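PDB 2OSE: probable peptidyl-prolyl cis-trans isomerase from Mimivirus, which is a cyclophilin-type protein that assembles as a homotrimer and may catalyse cis-trans isomerisation of peptidyl-prolyl bonds. Local coordinates for residues Gly12-Val17 and Lys34-Ala39; Arg16-Ile21 and Ile28-Ile33; Gln49-Lys54 and Cys203-Asp208; Val84-Tyr89 and Lys182-Ile187. All blocks are in the same frame, centred on the assembly; numbering follows the deposited sequence.

Interaction 1: Gly12-Val17 and Lys34-Ala39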
loop_
_atom_site.group_PDB
_atom_site.type_symbol
_atom_site.label_atom_id
_atom_site.label_comp_id
_atom_site.label_asym_id
_atom_site.label_seq_id
_atom_site.Cartn_x
_atom_site.Cartn_y
_atom_site.Cartn_z
ATOM N N GLY A 12 -28.887 -24.574 6.798
ATOM C CA GLY A 12 -29.291 -24.728 8.172
ATOM C C GLY A 12 -29.491 -23.356 8.783
ATOM O O GLY A 12 -29.060 -22.360 8.218
ATOM N N LYS A 13 -30.123 -23.328 9.950
ATOM C CA LYS A 13 -30.333 -22.128 10.726
ATOM C C LYS A 13 -29.018 -21.531 11.259
ATOM O O LYS A 13 -28.842 -20.312 11.275
ATOM C CB LYS A 13 -31.279 -22.447 11.891
ATOM C CG LYS A 13 -31.530 -21.290 12.865
ATOM C CD LYS A 13 -32.333 -21.732 14.109
ATOM C CE LYS A 13 -33.154 -20.562 14.677
ATOM N NZ LYS A 13 -33.286 -20.601 16.182
ATOM N N ASN A 14 -28.132 -22.402 11.740
ATOM C CA ASN A 14 -26.844 -21.995 12.267
ATOM C C ASN A 14 -25.767 -22.891 11.688
ATOM O O ASN A 14 -25.265 -23.781 12.378
ATOM C CB ASN A 14 -26.824 -22.039 13.784
ATOM C CG ASN A 14 -27.745 -21.009 14.411
ATOM O OD1 ASN A 14 -28.793 -21.362 14.949
ATOM N ND2 ASN A 14 -27.365 -19.740 14.351
ATOM N N PRO A 15 -25.417 -22.674 10.406
ATOM C CA PRO A 15 -24.376 -23.504 9.828
ATOM C C PRO A 15 -23.098 -23.286 10.622
ATOM O O PRO A 15 -22.895 -22.214 11.151
ATOM C CB PRO A 15 -24.196 -22.932 8.414
ATOM C CG PRO A 15 -25.432 -22.155 8.150
ATOM C CD PRO A 15 -25.908 -21.650 9.464
ATOM N N ARG A 16 -22.259 -24.304 10.717
ATOM C CA ARG A 16 -20.959 -24.151 11.357
ATOM C C ARG A 16 -19.914 -24.486 10.353
ATOM O O ARG A 16 -20.081 -25.440 9.601
ATOM C CB ARG A 16 -20.835 -25.062 12.573
ATOM C CG ARG A 16 -21.701 -24.613 13.740
ATOM C CD ARG A 16 -21.605 -25.583 14.905
ATOM N NE ARG A 16 -22.664 -25.286 15.842
ATOM C CZ ARG A 16 -22.517 -24.650 16.985
ATOM N NH1 ARG A 16 -21.324 -24.329 17.414
ATOM N NH2 ARG A 16 -23.593 -24.378 17.731
ATOM N N VAL A 17 -18.833 -23.717 10.335
ATOM C CA VAL A 17 -17.763 -23.907 9.348
ATOM C C VAL A 17 -16.419 -23.768 10.029
ATOM O O VAL A 17 -16.337 -23.237 11.143
ATOM C CB VAL A 17 -17.838 -22.889 8.197
ATOM C CG1 VAL A 17 -19.178 -22.995 7.420
ATOM C CG2 VAL A 17 -17.598 -21.462 8.741
ATOM N N LYS A 34 -19.718 -20.186 13.908
ATOM C CA LYS A 34 -21.147 -20.428 13.806
ATOM C C LYS A 34 -21.844 -19.216 13.164
ATOM O O LYS A 34 -21.686 -18.110 13.640
ATOM C CB LYS A 34 -21.726 -20.623 15.213
ATOM C CG LYS A 34 -23.216 -20.974 15.208
ATOM C CD LYS A 34 -23.701 -21.274 16.661
ATOM C CE LYS A 34 -24.334 -20.135 17.392
ATOM N NZ LYS A 34 -25.383 -20.629 18.381
ATOM N N LEU A 35 -22.628 -19.455 12.117
ATOM C CA LEU A 35 -23.283 -18.384 11.384
ATOM C C LEU A 35 -24.744 -18.239 11.803
ATOM O O LEU A 35 -25.359 -19.182 12.345
ATOM C CB LEU A 35 -23.167 -18.605 9.866
ATOM C CG LEU A 35 -21.679 -18.475 9.483
ATOM C CD1 LEU A 35 -21.145 -19.853 9.082
ATOM C CD2 LEU A 35 -21.473 -17.516 8.400
ATOM N N PHE A 36 -25.285 -17.049 11.570
ATOM C CA PHE A 36 -26.654 -16.729 11.984
ATOM C C PHE A 36 -27.394 -16.459 10.679
ATOM O O PHE A 36 -27.403 -15.338 10.204
ATOM C CB PHE A 36 -26.724 -15.497 12.899
ATOM C CG PHE A 36 -25.648 -15.429 13.997
ATOM C CD1 PHE A 36 -25.371 -16.521 14.829
ATOM C CD2 PHE A 36 -24.953 -14.251 14.211
ATOM C CE1 PHE A 36 -24.407 -16.428 15.826
ATOM C CE2 PHE A 36 -24.006 -14.139 15.201
ATOM C CZ PHE A 36 -23.716 -15.231 16.009
ATOM N N ARG A 37 -27.955 -17.496 10.069
ATOM C CA ARG A 37 -28.567 -17.348 8.753
ATOM C C ARG A 37 -29.684 -16.308 8.816
ATOM O O ARG A 37 -29.869 -15.598 7.832
ATOM C CB ARG A 37 -29.092 -18.680 8.218
ATOM C CG ARG A 37 -29.444 -18.668 6.726
ATOM C CD ARG A 37 -30.255 -19.915 6.348
ATOM N NE ARG A 37 -30.399 -20.041 4.898
ATOM C CZ ARG A 37 -31.473 -19.649 4.206
ATOM N NH1 ARG A 37 -32.489 -19.098 4.837
ATOM N NH2 ARG A 37 -31.516 -19.787 2.881
ATOM N N ASP A 38 -30.370 -16.190 9.974
ATOM C CA ASP A 38 -31.436 -15.162 10.199
ATOM C C ASP A 38 -30.957 -13.701 10.251
ATOM O O ASP A 38 -31.761 -12.773 10.348
ATOM C CB ASP A 38 -32.349 -15.456 11.424
ATOM C CG ASP A 38 -31.620 -15.438 12.787
ATOM O OD1 ASP A 38 -30.680 -14.648 13.053
ATOM O OD2 ASP A 38 -32.053 -16.226 13.662
ATOM N N ALA A 39 -29.653 -13.500 10.198
ATOM C CA ALA A 39 -29.105 -12.161 10.153
ATOM C C ALA A 39 -29.193 -11.618 8.725
ATOM O O ALA A 39 -29.415 -10.422 8.527
ATOM C CB ALA A 39 -27.640 -12.172 10.645
HETATM O O HOH W 1 -30.491 -18.413 11.895
#
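At the open end of the antiparallel hairpin of strands 16-23 and 26-35, part of the cyclophilin barrel, Arg-16 faces Lys-34 as a non-hydrogen-bonded pair with CA atoms 4.5 Å apart. Leu-35 N then donates to Pro-15 O at 2.9 Å, and its N-H...O angle of 174° makes this bond almost straight. Beyond it the pairing passes to a side chain. Asn-14 has CG beside its backbone N (chi1 -67°), which directs ND2 to Leu-35 O at 2.9 Å while the same nitrogen lies at the edge of the Phe-36 ring, in its plane. The loop is pinned once more by Arg-37 N, which donates to Lys-13 O at 3.2 Å; that carbonyl also accepts from a water, 2.6 Å from Lys-13 O, that in turn accepts a hydrogen bond from Asp-38 N. On the outer face, Lys-34 CD lies over one face of the Arg-16 guanidinium, 3.3 Å from NH2, and the two chains point the same way. On the inner side Val-17 CG2 meets Leu-35 CD1 at 3.9 Å. Phe-47 of helix 41-52 touches both residues, Arg-37 forms a salt bridge with Glu-45 of that helix, and strand 168-175 flanks Lys-34 to Phe-36.

Interaction 2: Arg16-Ile21 and Ile28-Ile33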
loop_
_atom_site.group_PDB
_atom_site.type_symbol
_atom_site.label_atom_id
_atom_site.label_comp_id
_atom_site.label_asym_id
_atom_site.label_seq_id
_atom_site.Cartn_x
_atom_site.Cartn_y
_atom_site.Cartn_z
ATOM N N ARG A 16 -22.259 -24.304 10.717
ATOM C CA ARG A 16 -20.959 -24.151 11.357
ATOM C C ARG A 16 -19.914 -24.486 10.353
ATOM O O ARG A 16 -20.081 -25.440 9.601
ATOM C CB ARG A 16 -20.835 -25.062 12.573
ATOM C CG ARG A 16 -21.701 -24.613 13.740
ATOM C CD ARG A 16 -21.605 -25.583 14.905
ATOM N NE ARG A 16 -22.664 -25.286 15.842
ATOM C CZ ARG A 16 -22.517 -24.650 16.985
ATOM N NH1 ARG A 16 -21.324 -24.329 17.414
ATOM N NH2 ARG A 16 -23.593 -24.378 17.731
ATOM N N VAL A 17 -18.833 -23.717 10.335
ATOM C CA VAL A 17 -17.763 -23.907 9.348
ATOM C C VAL A 17 -16.419 -23.768 10.029
ATOM O O VAL A 17 -16.337 -23.237 11.143
ATOM C CB VAL A 17 -17.838 -22.889 8.197
ATOM C CG1 VAL A 17 -19.178 -22.995 7.420
ATOM C CG2 VAL A 17 -17.598 -21.462 8.741
ATOM N N TYR A 18 -15.370 -24.230 9.353
ATOM C CA TYR A 18 -13.994 -24.087 9.834
ATOM C C TYR A 18 -13.075 -23.485 8.767
ATOM O O TYR A 18 -13.331 -23.605 7.557
ATOM C CB TYR A 18 -13.440 -25.447 10.303
ATOM C CG TYR A 18 -13.545 -26.535 9.234
ATOM C CD1 TYR A 18 -12.510 -26.741 8.327
ATOM C CD2 TYR A 18 -14.706 -27.331 9.113
ATOM C CE1 TYR A 18 -12.609 -27.736 7.311
ATOM C CE2 TYR A 18 -14.814 -28.305 8.090
ATOM C CZ TYR A 18 -13.758 -28.491 7.202
ATOM O OH TYR A 18 -13.858 -29.454 6.195
ATOM N N MET A 19 -12.002 -22.867 9.240
ATOM C CA MET A 19 -10.938 -22.313 8.408
ATOM C C MET A 19 -9.607 -22.469 9.142
ATOM O O MET A 19 -9.406 -21.847 10.212
ATOM C CB MET A 19 -11.125 -20.802 8.230
ATOM C CG MET A 19 -12.003 -20.371 7.160
ATOM S SD MET A 19 -12.296 -18.560 7.297
ATOM C CE MET A 19 -13.501 -18.543 5.979
ATOM N N ASP A 20 -8.683 -23.212 8.540
ATOM C CA ASP A 20 -7.252 -23.141 8.943
ATOM C C ASP A 20 -6.673 -21.776 8.594
ATOM O O ASP A 20 -7.012 -21.210 7.541
ATOM C CB ASP A 20 -6.421 -24.196 8.212
ATOM C CG ASP A 20 -6.513 -25.529 8.834
ATOM O OD1 ASP A 20 -6.808 -25.637 10.055
ATOM O OD2 ASP A 20 -6.298 -26.508 8.098
ATOM N N ILE A 21 -5.817 -21.251 9.472
ATOM C CA ILE A 21 -5.075 -19.994 9.215
ATOM C C ILE A 21 -3.623 -20.393 8.986
ATOM O O ILE A 21 -3.070 -21.193 9.751
ATOM C CB ILE A 21 -5.184 -18.973 10.389
ATOM C CG1 ILE A 21 -6.670 -18.765 10.790
ATOM C CG2 ILE A 21 -4.514 -17.604 10.038
ATOM C CD1 ILE A 21 -7.450 -17.911 9.789
ATOM N N ILE A 28 -1.138 -22.211 11.491
ATOM C CA ILE A 28 -1.002 -21.704 12.862
ATOM C C ILE A 28 -2.231 -21.941 13.801
ATOM O O ILE A 28 -2.137 -21.771 14.998
ATOM C CB ILE A 28 -0.559 -20.251 12.882
ATOM C CG1 ILE A 28 -1.625 -19.339 12.319
ATOM C CG2 ILE A 28 0.786 -20.081 12.121
ATOM C CD1 ILE A 28 -1.197 -17.879 12.308
ATOM N N GLY A 29 -3.356 -22.369 13.250
ATOM C CA GLY A 29 -4.519 -22.640 14.070
ATOM C C GLY A 29 -5.741 -22.722 13.197
ATOM O O GLY A 29 -5.656 -22.451 12.000
ATOM N N ARG A 30 -6.855 -23.142 13.788
ATOM C CA ARG A 30 -8.132 -23.257 13.062
ATOM C C ARG A 30 -9.241 -22.416 13.711
ATOM O O ARG A 30 -9.428 -22.461 14.919
ATOM C CB ARG A 30 -8.563 -24.736 12.977
ATOM C CG ARG A 30 -9.911 -25.007 12.324
ATOM C CD ARG A 30 -10.072 -26.479 12.008
ATOM N NE ARG A 30 -9.285 -26.846 10.819
ATOM C CZ ARG A 30 -9.568 -27.869 10.002
ATOM N NH1 ARG A 30 -10.614 -28.658 10.224
ATOM N NH2 ARG A 30 -8.802 -28.119 8.952
ATOM N N LEU A 31 -9.974 -21.652 12.895
ATOM C CA LEU A 31 -11.168 -20.948 13.375
ATOM C C LEU A 31 -12.391 -21.797 13.108
ATOM O O LEU A 31 -12.477 -22.426 12.070
ATOM C CB LEU A 31 -11.312 -19.596 12.662
ATOM C CG LEU A 31 -10.140 -18.611 12.765
ATOM C CD1 LEU A 31 -10.522 -17.337 11.940
ATOM C CD2 LEU A 31 -9.791 -18.250 14.210
ATOM N N GLN A 32 -13.303 -21.851 14.069
ATOM C CA GLN A 32 -14.569 -22.547 13.951
ATOM C C GLN A 32 -15.613 -21.487 14.149
ATOM O O GLN A 32 -15.588 -20.770 15.140
ATOM C CB GLN A 32 -14.683 -23.573 15.071
ATOM C CG GLN A 32 -13.688 -24.782 14.947
ATOM C CD GLN A 32 -13.861 -25.701 16.118
ATOM O OE1 GLN A 32 -13.540 -25.322 17.235
ATOM N NE2 GLN A 32 -14.397 -26.897 15.889
ATOM N N ILE A 33 -16.520 -21.368 13.191
ATOM C CA ILE A 33 -17.417 -20.218 13.147
ATOM C C ILE A 33 -18.856 -20.701 13.035
ATOM O O ILE A 33 -19.164 -21.539 12.188
ATOM C CB ILE A 33 -17.076 -19.316 11.917
ATOM C CG1 ILE A 33 -15.682 -18.681 12.060
ATOM C CG2 ILE A 33 -18.125 -18.177 11.725
ATOM C CD1 ILE A 33 -15.109 -18.183 10.735
#
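Ile-21 and Leu-31 form the close-packed part of this strand pair: CD1 of Ile-21 lies 3.8 Å from CD1 of Leu-31, the side chains crossing at a slant. Ile-21 CG2 also meets Ile-28 CD1 at 4.0 Å, and Val-17 CG2 lies 3.9 Å from Ile-33 CB. Met-19 is the looser member of this face, its SD 4.5 Å from Ile-33 CD1, because the methionine leads away towards Phe-47 and Thr-51 of helix 41-52. The pair is a regular antiparallel hairpin, the first two strands of the cyclophilin barrel. Val-17/Ile-33 and Met-19/Leu-31 are hydrogen-bonded pairs with bonds in both directions, the shortest being Leu-31 N to Met-19 O at 2.7 Å. The hairpin's apolar face, with Val-17, Met-19, Ile-21, Leu-31 and Ile-33, faces the barrel interior, and Leu-180 and Ile-183 of the capping helix 177-186 meet Leu-31 and Ile-21. The opposite face, with Tyr-18, Asp-20, Arg-30 and Gln-32, is polar and partly open to solvent. There Arg-30, bent at chi3 (-76°), grips Asp-20 side-on: NE reaches OD1 at 2.9 Å and NH2 reaches OD2 at 3.1 Å. Both oxygens lie in the guanidinium plane, yet both are met from above the carboxylate, whose plane is turned by 49°. One guanidinium face carries Tyr-18: Arg-30 NH1 lies 3.3 Å from Tyr-18 CD1, the planes 11° apart. Gln-32 NE2 is hydrogen-bonded to Tyr-206 OH.

Interaction 3: Gln49-Lys54 and Cys203-Asp208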
loop_
_atom_site.group_PDB
_atom_site.type_symbol
_atom_site.label_atom_id
_atom_site.label_comp_id
_atom_site.label_asym_id
_atom_site.label_seq_id
_atom_site.Cartn_x
_atom_site.Cartn_y
_atom_site.Cartn_z
ATOM N N GLN A 49 -21.222 -21.381 1.185
ATOM C CA GLN A 49 -20.896 -22.133 -0.037
ATOM C C GLN A 49 -19.488 -21.894 -0.517
ATOM O O GLN A 49 -18.907 -22.738 -1.189
ATOM C CB GLN A 49 -21.898 -21.867 -1.167
ATOM C CG GLN A 49 -23.329 -22.186 -0.804
ATOM C CD GLN A 49 -23.521 -23.592 -0.243
ATOM O OE1 GLN A 49 -22.832 -24.542 -0.629
ATOM N NE2 GLN A 49 -24.483 -23.729 0.661
ATOM N N LEU A 50 -18.926 -20.736 -0.176
ATOM C CA LEU A 50 -17.524 -20.464 -0.528
ATOM C C LEU A 50 -16.585 -21.246 0.372
ATOM O O LEU A 50 -15.461 -21.564 0.013
ATOM C CB LEU A 50 -17.234 -18.980 -0.403
ATOM C CG LEU A 50 -17.772 -18.146 -1.582
ATOM C CD1 LEU A 50 -17.420 -16.701 -1.334
ATOM C CD2 LEU A 50 -17.139 -18.624 -2.877
ATOM N N THR A 51 -17.063 -21.524 1.570
ATOM C CA THR A 51 -16.336 -22.334 2.501
ATOM C C THR A 51 -16.312 -23.780 2.005
ATOM O O THR A 51 -15.279 -24.439 2.042
ATOM C CB THR A 51 -17.027 -22.162 3.843
ATOM O OG1 THR A 51 -16.365 -21.120 4.561
ATOM C CG2 THR A 51 -17.071 -23.412 4.583
ATOM N N ASN A 52 -17.438 -24.251 1.477
ATOM C CA ASN A 52 -17.476 -25.562 0.820
ATOM C C ASN A 52 -16.656 -25.718 -0.457
ATOM O O ASN A 52 -16.163 -26.820 -0.731
ATOM C CB ASN A 52 -18.905 -26.045 0.603
ATOM C CG ASN A 52 -19.225 -27.221 1.492
ATOM O OD1 ASN A 52 -19.168 -27.113 2.717
ATOM N ND2 ASN A 52 -19.484 -28.376 0.884
ATOM N N GLY A 53 -16.503 -24.630 -1.214
ATOM C CA GLY A 53 -15.583 -24.596 -2.356
ATOM C C GLY A 53 -15.913 -25.435 -3.588
ATOM O O GLY A 53 -15.015 -25.710 -4.395
ATOM N N LYS A 54 -17.187 -25.820 -3.744
ATOM C CA LYS A 54 -17.640 -26.744 -4.820
ATOM C C LYS A 54 -18.241 -26.003 -6.019
ATOM O O LYS A 54 -18.329 -26.536 -7.135
ATOM C CB LYS A 54 -18.664 -27.770 -4.285
ATOM C CG LYS A 54 -18.289 -28.432 -2.942
ATOM C CD LYS A 54 -17.413 -29.667 -3.094
ATOM C CE LYS A 54 -18.210 -30.915 -2.756
ATOM N NZ LYS A 54 -17.373 -31.964 -2.077
ATOM N N CYS A 203 -10.695 -25.316 4.348
ATOM C CA CYS A 203 -11.910 -24.789 4.926
ATOM C C CYS A 203 -13.052 -25.701 4.495
ATOM O O CYS A 203 -12.909 -26.523 3.568
ATOM C CB CYS A 203 -12.130 -23.312 4.543
ATOM S SG CYS A 203 -12.185 -22.979 2.781
ATOM N N GLY A 204 -14.184 -25.549 5.145
ATOM C CA GLY A 204 -15.292 -26.459 4.940
ATOM C C GLY A 204 -16.396 -26.160 5.911
ATOM O O GLY A 204 -16.248 -25.322 6.793
ATOM N N ALA A 205 -17.521 -26.836 5.710
ATOM C CA ALA A 205 -18.647 -26.773 6.621
ATOM C C ALA A 205 -18.722 -28.115 7.301
ATOM O O ALA A 205 -18.468 -29.155 6.664
ATOM C CB ALA A 205 -19.935 -26.499 5.860
ATOM N N TYR A 206 -19.013 -28.096 8.598
ATOM C CA TYR A 206 -19.417 -29.295 9.314
ATOM C C TYR A 206 -20.813 -29.705 8.845
ATOM O O TYR A 206 -21.613 -28.845 8.459
ATOM C CB TYR A 206 -19.469 -29.037 10.822
ATOM C CG TYR A 206 -18.162 -28.652 11.417
ATOM C CD1 TYR A 206 -17.185 -29.607 11.691
ATOM C CD2 TYR A 206 -17.879 -27.315 11.699
ATOM C CE1 TYR A 206 -15.958 -29.232 12.251
ATOM C CE2 TYR A 206 -16.670 -26.950 12.249
ATOM C CZ TYR A 206 -15.719 -27.900 12.512
ATOM O OH TYR A 206 -14.533 -27.513 13.076
ATOM N N LEU A 207 -21.119 -31.004 8.907
ATOM C CA LEU A 207 -22.480 -31.495 8.610
ATOM C C LEU A 207 -23.472 -30.773 9.490
ATOM O O LEU A 207 -23.300 -30.691 10.713
ATOM C CB LEU A 207 -22.638 -33.004 8.900
ATOM C CG LEU A 207 -23.966 -33.675 8.459
ATOM C CD1 LEU A 207 -23.960 -33.942 6.938
ATOM C CD2 LEU A 207 -24.213 -35.000 9.205
ATOM N N ASP A 208 -24.525 -30.270 8.878
ATOM C CA ASP A 208 -25.659 -29.783 9.669
ATOM C C ASP A 208 -26.699 -30.896 9.762
ATOM O O ASP A 208 -27.378 -31.196 8.778
ATOM C CB ASP A 208 -26.259 -28.506 9.073
ATOM C CG ASP A 208 -27.369 -27.956 9.923
ATOM O OD1 ASP A 208 -27.062 -27.076 10.772
ATOM O OD2 ASP A 208 -28.529 -28.417 9.765
HETATM O O HOH W 2 -17.151 -28.741 3.255
#
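The CG2 methyl of Thr-51 is modelled against the peptide of Gly-204, 3.0 Å from Gly-204 O. So short a carbon-oxygen distance is doubtful, and the chi1 of -94°, well off a staggered value, adds to the doubt about the methyl's placement. Next to it Asn-52 OD1 lies 3.3 Å from Ala-205 CB and accepts a weak hydrogen bond from Ala-205 N, 3.4 Å long and bent to 129° at the hydrogen. The single N-H of Ala-205 is shared with a water, which accepts from Ala-205 N at 3.1 Å and donates, weakly, to Asn-52 OD1 at 2.6 Å. Cys-203 points its side chain at the helix, with SG 3.5 Å from Thr-51 O. In the cyclophilin fold this is where the C-terminal turn of helix 41-52, one of the helices that close the barrel, rests on strand 198-205. Gly-204 has no side chain, and its CA comes within 4.7 Å of Asn-52 CA. Behind the turn, Gly-53 leaves the helix with a positive phi of 69°, while its N still bonds to Gln-49 O at 3.1 Å. On the strand side, backbone bonds between Tyr-18 N and Gly-204 O and between Tyr-206 N and Arg-16 O fix the register against strand 16-23. Val-17 of that strand touches both Thr-51 and Ala-205, and Met-19 packs on Cys-203.

Interaction 4: Val84-Tyr89 and Lys182-Ile187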
loop_
_atom_site.group_PDB
_atom_site.type_symbol
_atom_site.label_atom_id
_atom_site.label_comp_id
_atom_site.label_asym_id
_atom_site.label_seq_id
_atom_site.Cartn_x
_atom_site.Cartn_y
_atom_site.Cartn_z
ATOM N N VAL A 84 -5.564 -5.736 7.748
ATOM C CA VAL A 84 -5.377 -6.222 9.115
ATOM C C VAL A 84 -5.053 -5.025 9.973
ATOM O O VAL A 84 -4.318 -4.105 9.535
ATOM C CB VAL A 84 -4.305 -7.340 9.261
ATOM C CG1 VAL A 84 -4.644 -8.563 8.385
ATOM C CG2 VAL A 84 -2.866 -6.817 8.976
ATOM N N LEU A 85 -5.640 -4.993 11.168
ATOM C CA LEU A 85 -5.487 -3.854 12.053
ATOM C C LEU A 85 -5.412 -4.340 13.490
ATOM O O LEU A 85 -6.417 -4.842 14.032
ATOM C CB LEU A 85 -6.638 -2.844 11.853
ATOM C CG LEU A 85 -6.511 -1.554 12.673
ATOM C CD1 LEU A 85 -5.223 -0.803 12.276
ATOM C CD2 LEU A 85 -7.772 -0.645 12.608
ATOM N N HIS A 86 -4.219 -4.202 14.085
ATOM C CA HIS A 86 -3.942 -4.583 15.491
ATOM C C HIS A 86 -5.035 -4.097 16.424
ATOM O O HIS A 86 -5.480 -2.930 16.343
ATOM C CB HIS A 86 -2.534 -4.081 15.920
ATOM C CG HIS A 86 -2.157 -4.402 17.339
ATOM N ND1 HIS A 86 -1.741 -5.658 17.742
ATOM C CD2 HIS A 86 -2.048 -3.607 18.430
ATOM C CE1 HIS A 86 -1.463 -5.636 19.037
ATOM N NE2 HIS A 86 -1.629 -4.402 19.474
ATOM N N ASN A 87 -5.483 -4.990 17.314
ATOM C CA ASN A 87 -6.522 -4.691 18.330
ATOM C C ASN A 87 -7.883 -4.365 17.726
ATOM O O ASN A 87 -8.770 -3.867 18.429
ATOM C CB ASN A 87 -6.125 -3.539 19.277
ATOM C CG ASN A 87 -5.098 -3.929 20.301
ATOM O OD1 ASN A 87 -4.498 -3.059 20.951
ATOM N ND2 ASN A 87 -4.881 -5.215 20.471
ATOM N N ASN A 88 -8.046 -4.644 16.434
ATOM C CA ASN A 88 -9.296 -4.334 15.752
ATOM C C ASN A 88 -9.860 -5.491 14.959
ATOM O O ASN A 88 -10.812 -6.138 15.422
ATOM C CB ASN A 88 -9.199 -3.065 14.885
ATOM C CG ASN A 88 -9.097 -1.833 15.708
ATOM O OD1 ASN A 88 -10.104 -1.129 15.963
ATOM N ND2 ASN A 88 -7.879 -1.551 16.180
ATOM N N TYR A 89 -9.274 -5.774 13.797
ATOM C CA TYR A 89 -9.871 -6.751 12.850
ATOM C C TYR A 89 -8.898 -7.322 11.858
ATOM O O TYR A 89 -7.790 -6.787 11.665
ATOM C CB TYR A 89 -11.062 -6.139 12.070
ATOM C CG TYR A 89 -10.758 -4.786 11.407
ATOM C CD1 TYR A 89 -9.956 -4.714 10.265
ATOM C CD2 TYR A 89 -11.303 -3.599 11.917
ATOM C CE1 TYR A 89 -9.672 -3.461 9.648
ATOM C CE2 TYR A 89 -11.014 -2.333 11.307
ATOM C CZ TYR A 89 -10.196 -2.298 10.193
ATOM O OH TYR A 89 -9.903 -1.087 9.600
ATOM N N LYS A 182 -2.970 -14.934 18.554
ATOM C CA LYS A 182 -1.668 -15.130 17.900
ATOM C C LYS A 182 -1.480 -14.132 16.738
ATOM O O LYS A 182 -0.437 -13.483 16.626
ATOM C CB LYS A 182 -1.540 -16.561 17.391
ATOM C CG LYS A 182 -1.308 -17.613 18.511
ATOM C CD LYS A 182 -1.136 -19.021 17.924
ATOM C CE LYS A 182 -0.898 -20.013 19.079
ATOM N NZ LYS A 182 -0.652 -21.407 18.532
ATOM N N ILE A 183 -2.499 -14.044 15.874
ATOM C CA ILE A 183 -2.520 -13.071 14.770
ATOM C C ILE A 183 -2.304 -11.649 15.289
ATOM O O ILE A 183 -1.403 -10.934 14.820
ATOM C CB ILE A 183 -3.846 -13.165 13.935
ATOM C CG1 ILE A 183 -3.912 -14.515 13.193
ATOM C CG2 ILE A 183 -3.922 -12.003 12.937
ATOM C CD1 ILE A 183 -5.341 -14.888 12.682
ATOM N N ASN A 184 -3.124 -11.258 16.265
ATOM C CA ASN A 184 -3.047 -9.934 16.864
ATOM C C ASN A 184 -1.687 -9.594 17.467
ATOM O O ASN A 184 -1.195 -8.442 17.317
ATOM C CB ASN A 184 -4.138 -9.744 17.924
ATOM C CG ASN A 184 -4.387 -8.321 18.199
ATOM O OD1 ASN A 184 -4.614 -7.545 17.279
ATOM N ND2 ASN A 184 -4.329 -7.928 19.485
ATOM N N SER A 185 -1.101 -10.554 18.184
ATOM C CA SER A 185 0.267 -10.347 18.682
ATOM C C SER A 185 1.249 -10.091 17.540
ATOM O O SER A 185 2.072 -9.212 17.637
ATOM C CB SER A 185 0.744 -11.529 19.500
ATOM O OG SER A 185 0.057 -11.491 20.743
ATOM N N MET A 186 1.170 -10.878 16.473
ATOM C CA MET A 186 2.121 -10.746 15.376
ATOM C C MET A 186 1.964 -9.478 14.552
ATOM O O MET A 186 2.872 -9.138 13.786
ATOM C CB MET A 186 2.063 -11.954 14.474
ATOM C CG MET A 186 2.547 -13.184 15.171
ATOM S SD MET A 186 2.615 -14.521 14.024
ATOM C CE MET A 186 0.985 -15.176 14.230
ATOM N N ILE A 187 0.834 -8.787 14.699
ATOM C CA ILE A 187 0.609 -7.546 13.990
ATOM C C ILE A 187 0.743 -6.292 14.866
ATOM O O ILE A 187 0.366 -5.213 14.438
ATOM C CB ILE A 187 -0.705 -7.527 13.121
ATOM C CG1 ILE A 187 -1.976 -7.548 13.985
ATOM C CG2 ILE A 187 -0.664 -8.676 12.059
ATOM C CD1 ILE A 187 -3.301 -7.515 13.143
#
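His-86 and Asn-184 join a bulged turn to the C-terminal part of helix 177-186; in the turn, between strands 83-85 and 89-92, Asn-88 and Tyr-89 both face Leu-85 in a classic beta bulge. The His-86 side chain can be followed outward. CB lies 3.4 Å from Ile-187 O, just past the helix end, and 4.0 Å from Ile-187 CG1. From there CG stands opposite the backbone N (chi1 179°), which carries the ring across to the helix. ND1 donates to Asn-184 O at 2.9 Å; the acceptor lies in the ring plane, although the bond is bent to 138° at the hydrogen. CE1 flanks the same oxygen, 3.3 Å from Asn-184 O, and Pro-189 also touches the His-86 side chain. The Asn-184 amide, nearly parallel to the ring, supplies a second acceptor. Its OD1 accepts from Asn-87 N at 2.7 Å on an in-plane lone pair, almost straight at 173°. Both bonds run from the turn to the one helix residue, Asn-184, whose backbone O and side-chain OD1 are the acceptors. Ile-187 fills the apolar side, with CD1 3.6 Å from His-86 N and 4.0 Å from Val-84 CB. Within the turn, Asn-88 ND2 holds His-86 O at 2.8 Å.

Overall arrangement
Interactions 1 and 2 run along one hairpin, strands 16-23 and 26-35; they share Arg-16 and Val-17, and their centres are 15 Å apart. Interaction 3, centred 12 Å from interaction 1 and 11 Å from interaction 2, adds strand 198-205 along the edge of strand 16-23 not paired with 26-35 and seats helix 41-52, which follows the hairpin in the chain. Interaction 4 lies on the opposite side of the chain's centre from interactions 1 and 3, its centre 26 Å from each; it meets interaction 2 where Ile-28 touches Met-186. Its sequence falls between interaction 3's segments. All four reach one curled antiparallel sheet, tying helices 41-52 and 177-186 to separate regions of the cyclophilin barrel.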